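Local coordinates for protein Phikz039 (Pseudomonas phage phikz, PDB 3ZBQ) that is a phage-encoded protein of the tubulin superfamily, with a nucleotide-binding fold that holds guanosine-5'-diphosphate and a tubulin-like C-terminal domain, at residues 51-55 / 80-84; 103-107 / 143-148; 117-122 / 157-162; 4-8 / 192-196; 19-23 / 182-187. All blocks are in the same frame, centred on the assembly; numbering follows the deposited sequence.

Contact 1: residues 51-55 / 80-84; sequences IIEAD and LISAH
This is a side-chain packing contact, mostly apolar: Ile52, just beyond the edge strand 49-51, is buried against Leu80, Ile81 and His84 at the C-terminal end of helix 74-81. Ile52 uses two branches for the task. With CG1 beside the backbone N (chi1 -58°), the long branch runs inward until CD1 meets Ile81 CG2 at 3.7 Å. The short branch, CG2, stands over the middle of the imidazole of His84, 4.0 Å from the ring centroid and 11° off its normal, a well-centred CH-pi contact. The same Ile52 CG2 also rests 4.0 Å from Leu80 CG. Beta-branching thus lets one residue meet Ile81 with CD1 and both Leu80 and His84 with CG2. Leu80 spreads its methyls along the passing chain: CD1 lies 3.6 Å from Glu53 O and CD2 4.1 Å from Ala54 CB. A small alanine suits this spot, since the leucine fork comes close to the backbone there. Ile52 pairs through its backbone with Asp34 and touches Ile33 of strand 30-34, while Ile81 turns its far end onto Thr111, Ile112 and Ser115, so the end of helix 74-81 packs on the chain after edge strand 49-51 and, through Ile81, on helix 109-122.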
# COMPACT_ATOMS: atom_id res chain seq x y z
N ILE A 51 -5.23 13.03 -12.90
CA ILE A 51 -4.22 13.88 -12.28
C ILE A 51 -4.91 15.01 -11.52
O ILE A 51 -5.70 15.76 -12.10
CB ILE A 51 -3.25 14.45 -13.33
CG1 ILE A 51 -2.59 13.31 -14.11
CG2 ILE A 51 -2.18 15.33 -12.66
CD1 ILE A 51 -1.87 12.30 -13.22
N ILE A 52 -4.64 15.12 -10.22
CA ILE A 52 -5.31 16.11 -9.39
C ILE A 52 -4.45 17.37 -9.36
O ILE A 52 -3.36 17.37 -8.79
CB ILE A 52 -5.51 15.59 -7.96
CG1 ILE A 52 -6.34 14.30 -7.99
CG2 ILE A 52 -6.21 16.63 -7.10
CD1 ILE A 52 -6.45 13.64 -6.62
N GLU A 53 -4.96 18.43 -9.97
CA GLU A 53 -4.18 19.67 -10.08
C GLU A 53 -4.31 20.54 -8.83
O GLU A 53 -5.35 20.57 -8.18
CB GLU A 53 -4.62 20.46 -11.30
CG GLU A 53 -4.29 19.82 -12.64
CD GLU A 53 -4.72 20.68 -13.81
OE1 GLU A 53 -5.59 21.56 -13.61
OE2 GLU A 53 -4.18 20.50 -14.92
N ALA A 54 -3.25 21.27 -8.51
CA ALA A 54 -3.28 22.21 -7.40
C ALA A 54 -3.39 23.63 -7.93
O ALA A 54 -2.92 23.92 -9.03
CB ALA A 54 -2.05 22.06 -6.53
N ASP A 55 -4.02 24.52 -7.17
CA ASP A 55 -4.10 25.93 -7.54
C ASP A 55 -2.70 26.52 -7.53
O ASP A 55 -2.02 26.50 -6.51
CB ASP A 55 -4.97 26.71 -6.55
CG ASP A 55 -6.45 26.38 -6.70
OD1 ASP A 55 -6.91 26.23 -7.85
OD2 ASP A 55 -7.15 26.28 -5.66
N LEU A 80 -5.20 18.70 -0.34
CA LEU A 80 -5.55 18.85 -1.74
C LEU A 80 -6.51 17.74 -2.16
O LEU A 80 -7.58 18.01 -2.68
CB LEU A 80 -4.30 18.81 -2.62
CG LEU A 80 -4.60 18.72 -4.12
CD1 LEU A 80 -5.41 19.92 -4.60
CD2 LEU A 80 -3.34 18.56 -4.94
N ILE A 81 -6.11 16.50 -1.91
CA ILE A 81 -6.76 15.36 -2.54
C ILE A 81 -8.05 14.86 -1.88
O ILE A 81 -8.87 14.23 -2.55
CB ILE A 81 -5.77 14.18 -2.77
CG1 ILE A 81 -5.31 13.55 -1.45
CG2 ILE A 81 -4.56 14.64 -3.59
CD1 ILE A 81 -6.17 12.35 -1.00
N SER A 82 -8.21 15.09 -0.58
CA SER A 82 -9.30 14.44 0.16
C SER A 82 -10.69 14.66 -0.42
O SER A 82 -11.48 13.71 -0.52
CB SER A 82 -9.27 14.85 1.63
OG SER A 82 -8.10 14.36 2.26
N ALA A 83 -10.99 15.89 -0.81
CA ALA A 83 -12.33 16.20 -1.32
C ALA A 83 -12.61 15.58 -2.70
O ALA A 83 -13.77 15.51 -3.12
CB ALA A 83 -12.55 17.71 -1.35
N HIS A 84 -11.57 15.13 -3.38
CA HIS A 84 -11.72 14.57 -4.73
C HIS A 84 -11.99 13.07 -4.73
O HIS A 84 -12.35 12.50 -5.76
CB HIS A 84 -10.48 14.83 -5.56
CG HIS A 84 -10.17 16.29 -5.75
ND1 HIS A 84 -10.54 16.98 -6.89
CD2 HIS A 84 -9.51 17.17 -4.97
CE1 HIS A 84 -10.12 18.23 -6.79
NE2 HIS A 84 -9.50 18.37 -5.63

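Contact 2: residues 103-107 / 143-148. With GDP (guanosine-5'-diphosphate), chain B.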
# COMPACT_ATOMS: atom_id res chain seq x y z
N SER A 103 3.57 4.17 -2.18
CA SER A 103 4.63 4.23 -1.19
C SER A 103 4.10 4.83 0.11
O SER A 103 3.12 5.57 0.10
CB SER A 103 5.78 5.09 -1.70
OG SER A 103 5.33 6.41 -1.94
N MET A 104 4.77 4.53 1.22
CA MET A 104 4.43 5.13 2.50
C MET A 104 5.22 6.41 2.79
O MET A 104 4.79 7.24 3.60
CB MET A 104 4.68 4.12 3.61
CG MET A 104 3.78 2.91 3.52
SD MET A 104 4.33 1.55 4.57
CE MET A 104 4.06 2.24 6.20
N GLY A 105 6.37 6.56 2.17
CA GLY A 105 7.27 7.66 2.51
C GLY A 105 7.09 8.91 1.67
O GLY A 105 7.72 9.94 1.93
N GLY A 106 6.23 8.81 0.66
CA GLY A 106 5.91 9.94 -0.18
C GLY A 106 4.71 10.71 0.34
O GLY A 106 4.31 10.55 1.49
N ALA A 107 4.14 11.57 -0.51
CA ALA A 107 3.04 12.45 -0.11
C ALA A 107 1.71 12.08 -0.76
O ALA A 107 0.66 12.14 -0.12
CB ALA A 107 3.39 13.90 -0.43
N ASN A 143 6.88 10.46 7.12
CA ASN A 143 5.78 10.03 6.24
C ASN A 143 5.44 8.56 6.40
O ASN A 143 4.25 8.21 6.46
CB ASN A 143 6.09 10.35 4.78
CG ASN A 143 6.03 11.83 4.49
OD1 ASN A 143 5.51 12.61 5.29
ND2 ASN A 143 6.57 12.24 3.33
N SER A 144 6.46 7.70 6.47
CA SER A 144 6.21 6.26 6.61
C SER A 144 5.58 5.95 7.98
O SER A 144 4.69 5.08 8.08
CB SER A 144 7.49 5.44 6.39
OG SER A 144 7.94 5.51 5.04
N SER A 145 6.02 6.65 9.02
CA SER A 145 5.40 6.47 10.35
C SER A 145 3.94 6.93 10.35
O SER A 145 3.07 6.25 10.91
CB SER A 145 6.18 7.22 11.43
OG SER A 145 7.50 6.73 11.53
N GLY A 146 3.68 8.07 9.73
CA GLY A 146 2.31 8.55 9.57
C GLY A 146 1.46 7.59 8.75
O GLY A 146 0.28 7.37 9.05
N SER A 147 2.04 7.02 7.71
CA SER A 147 1.31 6.06 6.90
C SER A 147 0.96 4.82 7.70
O SER A 147 -0.14 4.27 7.55
CB SER A 147 2.12 5.66 5.66
OG SER A 147 2.17 6.73 4.74
N LEU A 148 1.88 4.38 8.56
CA LEU A 148 1.60 3.17 9.35
C LEU A 148 0.44 3.45 10.30
O LEU A 148 -0.49 2.63 10.45
CB LEU A 148 2.84 2.72 10.14
CG LEU A 148 2.61 1.51 11.06
CD1 LEU A 148 2.22 0.28 10.24
CD2 LEU A 148 3.85 1.22 11.90
PB GDP B . 4.53 10.26 -4.07
O1B GDP B . 4.42 10.53 -5.55
O2B GDP B . 3.55 9.18 -3.66
O3B GDP B . 4.32 11.50 -3.25
O3A GDP B . 6.00 9.72 -3.69
PA GDP B . 6.85 8.62 -4.50
O1A GDP B . 7.21 8.97 -5.92
O2A GDP B . 6.14 7.28 -4.42
O5' GDP B . 8.19 8.56 -3.64
C5' GDP B . 8.16 8.31 -2.24
C4' GDP B . 9.19 7.23 -1.90
O4' GDP B . 8.76 5.99 -2.45
C3' GDP B . 10.56 7.47 -2.51
O3' GDP B . 11.35 8.29 -1.63
C2' GDP B . 11.11 6.07 -2.65
O2' GDP B . 11.64 5.64 -1.39
C1' GDP B . 9.89 5.21 -2.87
N9 GDP B . 9.67 4.89 -4.29
C8 GDP B . 9.26 5.71 -5.28
N7 GDP B . 9.17 5.04 -6.46
C5 GDP B . 9.50 3.75 -6.22
C6 GDP B . 9.62 2.50 -7.01
O6 GDP B . 9.35 2.48 -8.23
N1 GDP B . 10.00 1.39 -6.35
C2 GDP B . 10.30 1.39 -5.03
N2 GDP B . 10.69 0.24 -4.43
N3 GDP B . 10.21 2.49 -4.26
C4 GDP B . 9.83 3.67 -4.79
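Asn143 and Ser147, one turn apart on helix 138-158, share nearly the same first torsion (chi1 -71° in both), with CG or OG beside the backbone N, and this carries both polar ends to the loop that holds Met104 and Gly105. The Asn143 amide donates from ND2 to Gly105 O at 2.9 Å in a nearly straight bond (164°). The acceptor lies in the plane of the Asn143 amide, but the donor sits well above the Gly105 carbonyl plane. A second bond from ND2 to Lys72 O fixes the rotation of the amide. Ser147 OG stands 2.9 Å from Met104 O and 3.1 Å from Asn143 O, its one proton within reach of both acceptors. Gly105, with no side chain, lets its CA approach Ser144 OG to 3.4 Å; that hydroxyl is bonded to Ser134 O. Met104 bends at chi3 (67°), bringing CE to 4.2 Å from Leu148 CB. Ser103 OG donates to GDP O2A at 2.8 Å and Ala107 N to GDP O3B at 2.7 Å, while glycine suits position 106 because the diphosphate lies where a side chain would stand. This glycine- and serine-rich, phosphate-binding loop probably corresponds to the tubulin/FtsZ signature loop. Helix side chains thus hold its carbonyls as second-shell residues, consistent with keeping Ser103 OG and Ala107 N directed at the phosphates.

Contact 3: residues 117-122 / 157-162; sequences VSHLQQ and VSKVPM
Polar bonds centre on Gln121, whose NE2 reaches two acceptors where helix 138-158 gives out. It donates to Ser158 OG at 3.0 Å, with the hydroxyl close to the amide plane and an N-H...O angle of 144°, and more weakly to Val160 O at 3.1 Å. The long glutamine chain, extended beyond CG, carries its amide to the end of the other helix. Ser158 OG, folded in between backbone N and carbonyl carbon (chi1 70°), is itself bonded to Val154 O, so it links the amide to the preceding turn. Alongside on helix 109-122, Ser118 OG donates to Gln122 OE1 at 3.0 Å, in the carbonyl plane. Van der Waals packing adds to these bonds: Gln122 CG lies 3.9 Å from Ser158 CB, and Val160 CG1 presses on the Gln121 amide, 3.6 Å from Gln121 CD. The apolar contact is that of Met162, fully extended, whose CE lies 3.8 Å from Val117 CG2, the two chains crossing at about a right angle where both also touch Ser129 of strand 127-133. Helix 138-158 ends in a Schellman motif: Lys159, with positive phi, is the C-prime residue, Val160 N returns to Ser155 O and Lys159 N to Ser156 O. This turn leads into strand 163-168, completing the beta-alpha-beta crossover from strand 127-133 through helix 138-158 in the Rossmann-like nucleotide-binding domain.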
# COMPACT_ATOMS: atom_id res chain seq x y z
N VAL A 117 -8.76 3.46 0.01
CA VAL A 117 -9.05 2.25 0.80
C VAL A 117 -10.18 2.53 1.77
O VAL A 117 -11.12 1.74 1.92
CB VAL A 117 -7.83 1.76 1.58
CG1 VAL A 117 -8.20 0.57 2.46
CG2 VAL A 117 -6.73 1.36 0.63
N SER A 118 -10.10 3.68 2.44
CA SER A 118 -11.12 4.06 3.41
C SER A 118 -12.49 4.20 2.75
O SER A 118 -13.48 3.66 3.25
CB SER A 118 -10.74 5.37 4.11
OG SER A 118 -11.68 5.65 5.14
N HIS A 119 -12.53 4.91 1.64
CA HIS A 119 -13.78 5.12 0.91
C HIS A 119 -14.34 3.79 0.45
O HIS A 119 -15.52 3.51 0.63
CB HIS A 119 -13.56 6.03 -0.29
CG HIS A 119 -14.82 6.35 -1.04
ND1 HIS A 119 -15.57 7.47 -0.78
CD2 HIS A 119 -15.47 5.67 -2.01
CE1 HIS A 119 -16.62 7.49 -1.57
NE2 HIS A 119 -16.59 6.40 -2.33
N LEU A 120 -13.49 2.97 -0.16
CA LEU A 120 -13.95 1.68 -0.69
C LEU A 120 -14.46 0.77 0.42
O LEU A 120 -15.48 0.09 0.27
CB LEU A 120 -12.82 0.97 -1.45
CG LEU A 120 -12.30 1.59 -2.75
CD1 LEU A 120 -10.91 1.05 -3.04
CD2 LEU A 120 -13.22 1.29 -3.91
N GLN A 121 -13.75 0.74 1.54
CA GLN A 121 -14.13 -0.14 2.65
C GLN A 121 -15.43 0.32 3.31
O GLN A 121 -16.24 -0.51 3.73
CB GLN A 121 -12.97 -0.31 3.65
CG GLN A 121 -11.85 -1.14 3.04
CD GLN A 121 -10.88 -1.73 4.03
OE1 GLN A 121 -10.21 -2.72 3.73
NE2 GLN A 121 -10.76 -1.11 5.21
N GLN A 122 -15.65 1.63 3.35
CA GLN A 122 -16.93 2.14 3.84
C GLN A 122 -18.10 1.75 2.93
O GLN A 122 -19.24 1.72 3.38
CB GLN A 122 -16.86 3.66 4.03
CG GLN A 122 -15.96 4.08 5.18
CD GLN A 122 -15.76 5.58 5.23
OE1 GLN A 122 -14.63 6.06 5.18
NE2 GLN A 122 -16.85 6.32 5.31
N VAL A 157 -11.81 3.85 11.20
CA VAL A 157 -12.86 4.68 10.62
C VAL A 157 -13.77 3.89 9.67
O VAL A 157 -15.00 4.06 9.69
CB VAL A 157 -12.25 5.91 9.90
CG1 VAL A 157 -13.31 6.61 9.08
CG2 VAL A 157 -11.66 6.86 10.94
N SER A 158 -13.18 3.01 8.87
CA SER A 158 -13.96 2.22 7.93
C SER A 158 -14.55 0.97 8.58
O SER A 158 -15.39 0.30 7.96
CB SER A 158 -13.15 1.84 6.69
OG SER A 158 -12.15 0.88 6.98
N LYS A 159 -14.12 0.68 9.80
CA LYS A 159 -14.61 -0.47 10.58
C LYS A 159 -14.33 -1.82 9.91
O LYS A 159 -15.07 -2.79 10.09
CB LYS A 159 -16.11 -0.33 10.87
CG LYS A 159 -16.49 1.06 11.35
CD LYS A 159 -17.98 1.17 11.53
CE LYS A 159 -18.37 2.61 11.68
NZ LYS A 159 -19.80 2.73 12.07
N VAL A 160 -13.26 -1.85 9.13
CA VAL A 160 -12.85 -3.04 8.40
C VAL A 160 -11.33 -3.07 8.49
O VAL A 160 -10.69 -2.05 8.20
CB VAL A 160 -13.24 -2.93 6.91
CG1 VAL A 160 -12.64 -4.08 6.11
CG2 VAL A 160 -14.75 -2.90 6.72
N PRO A 161 -10.74 -4.20 8.90
CA PRO A 161 -9.28 -4.26 9.01
C PRO A 161 -8.62 -3.91 7.67
O PRO A 161 -8.99 -4.44 6.62
CB PRO A 161 -9.00 -5.73 9.36
CG PRO A 161 -10.28 -6.19 10.01
CD PRO A 161 -11.37 -5.50 9.24
N MET A 162 -7.66 -2.99 7.71
CA MET A 162 -6.96 -2.63 6.50
C MET A 162 -5.84 -3.62 6.27
O MET A 162 -4.97 -3.80 7.13
CB MET A 162 -6.41 -1.20 6.60
CG MET A 162 -5.77 -0.76 5.34
SD MET A 162 -5.43 0.99 5.34
CE MET A 162 -4.59 1.06 3.77

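Contact 4: residues 4-8 / 192-196; sequences KVKTR and LFNQE
Asn194 O is gripped by two donors, Lys6 NZ at 3.1 Å and water W2 at 2.8 Å, where the start of strand 7-12 meets the turn after helix 175-192. The same water accepts from Lys6 NZ at 2.6 Å and donates to Glu196 OE2 at 2.6 Å, so lysine and glutamate, 4.9 Å apart at Lys6 NZ and Glu196 OE2, are joined through water and not directly. Lys6 reaches this point because its chain is extended beyond CG (chi2 177°); on the way its methylenes run obliquely across the Gln195 amide, with Lys6 CG 3.6 Å from Gln195 NE2. That amide nitrogen donates to water W1 and to Asp96, while W1 donates in turn to Lys6 O and Phe193 O, closing a second water bridge. Deeper in, Thr7 OG1 lies at the ring edge of Phe193, 3.2 Å from Phe193 CB; the hydroxyl's polar partner is Thr97. Asn194 suits its place because OD1 accepts from Glu196 N at 2.9 Å, an Asx turn spanning Gln195, whose phi is positive. The contact thus has a buried aromatic end, Phe193 packing on strand 97-103 and helix 202-209, and a water-mediated polar end, in which Lys6, Gln195 and Glu196 share two waters and the lysine's charge is probably eased by Glu196.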
# COMPACT_ATOMS: atom_id res chain seq x y z
N LYS A 4 -19.41 -5.13 -12.53
CA LYS A 4 -18.17 -4.81 -11.81
C LYS A 4 -17.04 -5.64 -12.39
O LYS A 4 -17.23 -6.81 -12.68
CB LYS A 4 -18.30 -5.13 -10.32
CG LYS A 4 -19.14 -4.13 -9.51
CD LYS A 4 -19.36 -4.61 -8.07
CE LYS A 4 -18.12 -4.44 -7.19
NZ LYS A 4 -18.47 -4.60 -5.75
N VAL A 5 -15.86 -5.04 -12.53
CA VAL A 5 -14.69 -5.81 -12.95
C VAL A 5 -14.31 -6.76 -11.82
O VAL A 5 -14.67 -6.52 -10.66
CB VAL A 5 -13.51 -4.89 -13.32
CG1 VAL A 5 -13.87 -4.04 -14.53
CG2 VAL A 5 -13.12 -4.01 -12.14
N LYS A 6 -13.61 -7.84 -12.15
CA LYS A 6 -13.18 -8.80 -11.13
C LYS A 6 -12.18 -8.19 -10.15
O LYS A 6 -12.30 -8.34 -8.94
CB LYS A 6 -12.59 -10.05 -11.78
CG LYS A 6 -13.59 -10.82 -12.64
CD LYS A 6 -12.95 -12.01 -13.33
CE LYS A 6 -13.96 -12.74 -14.20
NZ LYS A 6 -13.40 -14.02 -14.72
N THR A 7 -11.20 -7.47 -10.69
CA THR A 7 -10.19 -6.83 -9.86
C THR A 7 -9.86 -5.46 -10.43
O THR A 7 -9.45 -5.36 -11.59
CB THR A 7 -8.89 -7.66 -9.81
OG1 THR A 7 -9.16 -8.97 -9.30
CG2 THR A 7 -7.86 -6.97 -8.94
N ARG A 8 -10.07 -4.41 -9.64
CA ARG A 8 -9.61 -3.07 -10.00
C ARG A 8 -8.31 -2.80 -9.27
O ARG A 8 -8.21 -2.99 -8.05
CB ARG A 8 -10.65 -1.99 -9.61
CG ARG A 8 -10.28 -0.55 -10.04
CD ARG A 8 -10.55 -0.30 -11.53
NE ARG A 8 -11.97 -0.35 -11.84
CZ ARG A 8 -12.47 -0.45 -13.07
NH1 ARG A 8 -11.65 -0.52 -14.11
NH2 ARG A 8 -13.78 -0.49 -13.27
N LEU A 192 -5.31 -15.09 -7.81
CA LEU A 192 -6.19 -15.44 -6.68
C LEU A 192 -7.61 -14.93 -6.90
O LEU A 192 -8.58 -15.63 -6.62
CB LEU A 192 -5.66 -14.88 -5.36
CG LEU A 192 -6.54 -15.18 -4.13
CD1 LEU A 192 -6.66 -16.69 -3.90
CD2 LEU A 192 -6.02 -14.48 -2.87
N PHE A 193 -7.72 -13.72 -7.43
CA PHE A 193 -9.00 -13.03 -7.56
C PHE A 193 -9.70 -13.24 -8.91
O PHE A 193 -10.74 -12.64 -9.17
CB PHE A 193 -8.79 -11.52 -7.37
CG PHE A 193 -8.28 -11.12 -6.00
CD1 PHE A 193 -8.57 -11.87 -4.87
CD2 PHE A 193 -7.53 -9.95 -5.85
CE1 PHE A 193 -8.11 -11.49 -3.61
CE2 PHE A 193 -7.07 -9.55 -4.59
CZ PHE A 193 -7.35 -10.31 -3.47
N ASN A 194 -9.13 -14.08 -9.78
CA ASN A 194 -9.63 -14.11 -11.16
C ASN A 194 -10.96 -14.88 -11.37
O ASN A 194 -11.51 -14.91 -12.48
CB ASN A 194 -8.53 -14.56 -12.15
CG ASN A 194 -8.24 -16.06 -12.10
OD1 ASN A 194 -9.00 -16.85 -11.54
ND2 ASN A 194 -7.13 -16.46 -12.72
N GLN A 195 -11.45 -15.47 -10.28
CA GLN A 195 -12.76 -16.14 -10.26
C GLN A 195 -12.84 -17.40 -11.14
O GLN A 195 -13.94 -17.91 -11.40
CB GLN A 195 -13.88 -15.15 -10.59
CG GLN A 195 -14.00 -14.00 -9.59
CD GLN A 195 -15.07 -13.00 -9.96
OE1 GLN A 195 -16.00 -13.31 -10.71
NE2 GLN A 195 -14.95 -11.77 -9.45
N GLU A 196 -11.68 -17.92 -11.55
CA GLU A 196 -11.64 -19.12 -12.40
C GLU A 196 -11.41 -20.43 -11.64
O GLU A 196 -11.38 -21.50 -12.26
CB GLU A 196 -10.54 -19.00 -13.46
CG GLU A 196 -10.71 -17.84 -14.43
CD GLU A 196 -9.47 -17.61 -15.28
OE1 GLU A 196 -8.52 -18.43 -15.20
OE2 GLU A 196 -9.44 -16.61 -16.02
O HOH W 1 -12.48 -11.02 -7.89
O HOH W 2 -10.86 -14.59 -15.21

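Contact 5: residues 19-23 / 182-187; sequences IGELF and ILEVLN
Ile19, Phe23 and Leu183 interlock at the heart of this crossing of two helices. CG2 of Ile19 lies 3.6 Å from Leu186 CD1 and 3.8 Å from Ile182 CG2. Phe23 swings its ring across with CG opposite the backbone N (chi1 -171°), so that Leu186 CB sits over one face, 3.9 Å from the ring centroid and 29° off the normal, as a CH-pi contact. Leu183 enters between successive residues of the other helix: its CD1 meets Leu22 CB at 3.9 Å and its CD2 meets Phe23 CB at 3.9 Å. Branched isoleucine and leucine chains suit this interface, since they offer methyls to several neighbours at once, while the broad phenyl ring covers the span beyond them. Farther out, Phe11 of strand 7-12 touches Ile19, Phe23 and Leu186, and the ring of Tyr26 meets that of Phe23. Ile182 reaches His167 of strand 163-168. The short helical segments pass 10.4 Å apart and cross at -63°. Ile19 and Leu22 also touch Asn179, which is hydrogen-bonded to GDP. The packing of the first helix of a nucleotide-binding domain on the long helix 175-192 matches the tubulin/FtsZ fold, in which such a core helix leads from the nucleotide toward the C-terminal domain.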
# COMPACT_ATOMS: atom_id res chain seq x y z
N ILE A 19 5.39 1.16 -10.57
CA ILE A 19 5.01 -0.24 -10.46
C ILE A 19 4.00 -0.59 -11.56
O ILE A 19 4.09 -1.64 -12.20
CB ILE A 19 4.41 -0.55 -9.09
CG1 ILE A 19 5.46 -0.41 -7.98
CG2 ILE A 19 3.77 -1.94 -9.09
CD1 ILE A 19 6.66 -1.33 -8.15
N GLY A 20 3.03 0.30 -11.78
CA GLY A 20 2.01 0.08 -12.79
C GLY A 20 2.59 -0.02 -14.19
O GLY A 20 2.15 -0.81 -15.01
N GLU A 21 3.61 0.79 -14.47
CA GLU A 21 4.26 0.74 -15.76
C GLU A 21 4.95 -0.61 -15.95
O GLU A 21 4.90 -1.18 -17.04
CB GLU A 21 5.26 1.88 -15.92
CG GLU A 21 5.97 1.87 -17.27
CD GLU A 21 7.04 2.95 -17.39
OE1 GLU A 21 7.35 3.62 -16.39
OE2 GLU A 21 7.57 3.11 -18.51
N LEU A 22 5.57 -1.11 -14.89
CA LEU A 22 6.22 -2.42 -14.94
C LEU A 22 5.20 -3.56 -15.04
O LEU A 22 5.49 -4.61 -15.60
CB LEU A 22 7.12 -2.65 -13.71
CG LEU A 22 8.31 -1.70 -13.57
CD1 LEU A 22 9.09 -1.98 -12.28
CD2 LEU A 22 9.23 -1.82 -14.78
N PHE A 23 4.00 -3.33 -14.51
CA PHE A 23 2.98 -4.37 -14.41
C PHE A 23 2.09 -4.40 -15.65
O PHE A 23 1.22 -5.26 -15.79
CB PHE A 23 2.12 -4.14 -13.16
CG PHE A 23 1.19 -5.28 -12.84
CD1 PHE A 23 1.69 -6.52 -12.47
CD2 PHE A 23 -0.19 -5.10 -12.90
CE1 PHE A 23 0.83 -7.57 -12.15
CE2 PHE A 23 -1.05 -6.15 -12.59
CZ PHE A 23 -0.54 -7.38 -12.22
N ILE A 182 7.28 -6.96 -5.66
CA ILE A 182 5.93 -6.41 -5.76
C ILE A 182 5.17 -6.95 -6.98
O ILE A 182 3.99 -7.28 -6.88
CB ILE A 182 5.97 -4.87 -5.74
CG1 ILE A 182 6.29 -4.38 -4.32
CG2 ILE A 182 4.64 -4.30 -6.24
CD1 ILE A 182 6.54 -2.88 -4.20
N LEU A 183 5.84 -7.04 -8.13
CA LEU A 183 5.19 -7.57 -9.33
C LEU A 183 4.77 -9.02 -9.11
O LEU A 183 3.67 -9.44 -9.52
CB LEU A 183 6.14 -7.48 -10.53
CG LEU A 183 6.55 -6.06 -10.87
CD1 LEU A 183 7.60 -6.07 -11.97
CD2 LEU A 183 5.34 -5.22 -11.29
N GLU A 184 5.64 -9.79 -8.46
CA GLU A 184 5.30 -11.17 -8.13
C GLU A 184 4.03 -11.22 -7.29
O GLU A 184 3.18 -12.10 -7.48
CB GLU A 184 6.46 -11.83 -7.38
CG GLU A 184 7.69 -12.07 -8.23
CD GLU A 184 8.12 -13.52 -8.25
OE1 GLU A 184 8.08 -14.16 -7.17
OE2 GLU A 184 8.48 -14.02 -9.34
N VAL A 185 3.89 -10.29 -6.35
CA VAL A 185 2.71 -10.25 -5.49
C VAL A 185 1.46 -9.86 -6.28
O VAL A 185 0.42 -10.50 -6.16
CB VAL A 185 2.91 -9.29 -4.29
CG1 VAL A 185 1.58 -8.97 -3.61
CG2 VAL A 185 3.90 -9.89 -3.29
N LEU A 186 1.57 -8.82 -7.11
CA LEU A 186 0.43 -8.36 -7.92
C LEU A 186 -0.03 -9.47 -8.87
O LEU A 186 -1.24 -9.74 -9.00
CB LEU A 186 0.81 -7.09 -8.70
CG LEU A 186 1.01 -5.85 -7.85
CD1 LEU A 186 1.53 -4.69 -8.69
CD2 LEU A 186 -0.30 -5.47 -7.16
N ASN A 187 0.92 -10.14 -9.49
CA ASN A 187 0.58 -11.28 -10.33
C ASN A 187 -0.16 -12.36 -9.56
O ASN A 187 -1.15 -12.92 -10.04
CB ASN A 187 1.82 -11.87 -10.98
CG ASN A 187 1.49 -13.02 -11.91
OD1 ASN A 187 1.97 -14.14 -11.73
ND2 ASN A 187 0.64 -12.75 -12.90

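How the contacts relate
From the N terminus, contact 4 opens first, at the start of strand 7-12, and closes last but for the C-terminal region, so its loop encloses all the others. Contact 5 opens on the following helix and is nested inside it, closing midway along helix 175-192. Within that, contact 1 closes a short loop at the sheet's edge before contacts 2 and 3 begin. These two cross: 103-107 and 117-122 open in turn, then both are met by successive parts of helix 138-158 and its end. Contact 3 joins helix 109-122 to the end of helix 138-158 and contact 5 joins helix 13-23 to helix 175-192, on opposite sides of the chain's centre, while contact 2 adjoins the GDP.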